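Local coordinates for sensor protein (PDB 3O5Y) that probably acts, in the full-length protein, as a two-component sensor histidine kinase transferring a phosphoryl group from ATP to histidine, here represented by its GAF domain, at residues N12-D15 / K16-L20. Sequence-based numbering, arbitrary orientation.
Sequences NMID and KLKLL
Lys16 runs back along its own helix to Asn12, one turn earlier, and each of its carbons meets something on the way. CB rests against the carbonyl oxygen of Met13; CG and CD then pass the backbone O of Asn12, CD at 3.5 Å from it. CE makes a van der Waals contact with Asn12 ND2 at 3.4 Å. NZ and ND2, both donors, are simply neighbours 3.7 Å apart. With CG anti to the carbonyl carbon (chi1 -65°), the lysine chain starts out toward the preceding turn, while the asparagine amide swings out to cross its end at a slant. The bond from Lys16 N to Asn12 O holds this spacing; Lys18 N makes a further i to i+4 bond to Ile14 O, 3.0 Å long and nearly straight at 169°. Helix 6-20 of this GAF domain packs beside helix 124-142 on the antiparallel sheet, where Ile14 and Lys18 touch Tyr42 of strand 35-42. It is amphipathic: Met13, Ile14 and Leu17 are buried, Asn12, Asp15, Lys16 and Lys18 exposed. Met13 SE lies 4.2 Å from Leu17 CD1, the chains side by side, Met13 reaching Leu133 and Leu137 of helix 124-142 and Leu17 reaching Leu130. Asp15 OD1 and Lys18 NZ, 4.1 Å apart, are too distant for a salt bridge, though the opposite charges probably still attract.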
loop_
_atom_site.group_PDB
_atom_site.type_symbol
_atom_site.label_atom_id
_atom_site.label_comp_id
_atom_site.label_asym_id
_atom_site.label_seq_id
_atom_site.Cartn_x
_atom_site.Cartn_y
_atom_site.Cartn_z
ATOM N N ASN A 12 -10.424 2.815 -9.563
ATOM C CA ASN A 12 -11.363 1.762 -9.835
ATOM C C ASN A 12 -11.136 0.622 -8.868
ATOM O O ASN A 12 -12.076 -0.007 -8.405
ATOM C CB ASN A 12 -11.200 1.279 -11.266
ATOM C CG ASN A 12 -11.911 -0.022 -11.515
ATOM O OD1 ASN A 12 -13.144 -0.055 -11.602
ATOM N ND2 ASN A 12 -11.144 -1.118 -11.612
HETATM N N MSE A 13 -9.870 0.371 -8.568
HETATM C CA MSE A 13 -9.499 -0.662 -7.642
HETATM C C MSE A 13 -9.996 -0.296 -6.246
HETATM O O MSE A 13 -10.534 -1.135 -5.504
HETATM C CB MSE A 13 -8.000 -0.772 -7.621
HETATM C CG MSE A 13 -7.530 -2.139 -7.277
HETATM SE SE MSE A 13 -6.378 -2.078 -5.718
HETATM C CE MSE A 13 -5.283 -0.484 -6.066
ATOM N N ILE A 14 -9.814 0.969 -5.901
ATOM C CA ILE A 14 -10.275 1.473 -4.627
ATOM C C ILE A 14 -11.798 1.356 -4.511
ATOM O O ILE A 14 -12.303 0.959 -3.449
ATOM C CB ILE A 14 -9.742 2.901 -4.367
ATOM C CG1 ILE A 14 -8.240 2.811 -4.058
ATOM C CG2 ILE A 14 -10.462 3.537 -3.198
ATOM C CD1 ILE A 14 -7.490 4.122 -4.137
ATOM N N ASP A 15 -12.512 1.650 -5.603
ATOM C CA ASP A 15 -13.967 1.520 -5.622
ATOM C C ASP A 15 -14.440 0.096 -5.353
ATOM O O ASP A 15 -15.499 -0.104 -4.779
ATOM C CB ASP A 15 -14.577 1.995 -6.950
ATOM C CG ASP A 15 -14.436 3.495 -7.178
ATOM O OD1 ASP A 15 -14.444 4.266 -6.199
ATOM O OD2 ASP A 15 -14.319 3.899 -8.366
ATOM N N LYS A 16 -13.681 -0.899 -5.790
ATOM C CA LYS A 16 -14.088 -2.271 -5.542
ATOM C C LYS A 16 -13.817 -2.633 -4.088
ATOM O O LYS A 16 -14.642 -3.301 -3.440
ATOM C CB LYS A 16 -13.365 -3.240 -6.461
ATOM C CG LYS A 16 -13.684 -3.093 -7.935
ATOM C CD LYS A 16 -12.408 -3.444 -8.697
ATOM C CE LYS A 16 -12.616 -3.859 -10.132
ATOM N NZ LYS A 16 -11.414 -4.630 -10.616
ATOM N N LEU A 17 -12.677 -2.178 -3.572
ATOM C CA LEU A 17 -12.272 -2.505 -2.208
ATOM C C LEU A 17 -13.257 -1.976 -1.181
ATOM O O LEU A 17 -13.591 -2.669 -0.226
ATOM C CB LEU A 17 -10.847 -2.034 -1.900
ATOM C CG LEU A 17 -9.733 -2.811 -2.614
ATOM C CD1 LEU A 17 -8.393 -2.355 -2.100
ATOM C CD2 LEU A 17 -9.891 -4.318 -2.427
ATOM N N LYS A 18 -13.739 -0.760 -1.399
ATOM C CA LYS A 18 -14.794 -0.199 -0.573
ATOM C C LYS A 18 -15.961 -1.172 -0.303
ATOM O O LYS A 18 -16.555 -1.150 0.775
ATOM C CB LYS A 18 -15.317 1.079 -1.217
ATOM C CG LYS A 18 -14.386 2.262 -1.068
ATOM C CD LYS A 18 -14.639 3.326 -2.139
ATOM C CE LYS A 18 -15.528 4.466 -1.622
ATOM N NZ LYS A 18 -15.336 5.725 -2.426
ATOM N N LEU A 19 -16.261 -2.032 -1.269
ATOM C CA LEU A 19 -17.449 -2.876 -1.216
ATOM C C LEU A 19 -17.165 -4.282 -0.761
ATOM O O LEU A 19 -18.094 -5.042 -0.469
ATOM C CB LEU A 19 -18.107 -2.933 -2.603
ATOM C CG LEU A 19 -18.574 -1.571 -3.147
ATOM C CD1 LEU A 19 -18.815 -1.599 -4.632
ATOM C CD2 LEU A 19 -19.800 -1.046 -2.400
ATOM N N LEU A 20 -15.886 -4.636 -0.699
ATOM C CA LEU A 20 -15.482 -6.026 -0.530
ATOM C C LEU A 20 -14.640 -6.297 0.714
ATOM O O LEU A 20 -14.638 -7.421 1.247
ATOM C CB LEU A 20 -14.718 -6.473 -1.772
ATOM C CG LEU A 20 -15.618 -6.603 -3.007
ATOM C CD1 LEU A 20 -14.786 -6.801 -4.266
ATOM C CD2 LEU A 20 -16.603 -7.742 -2.818
#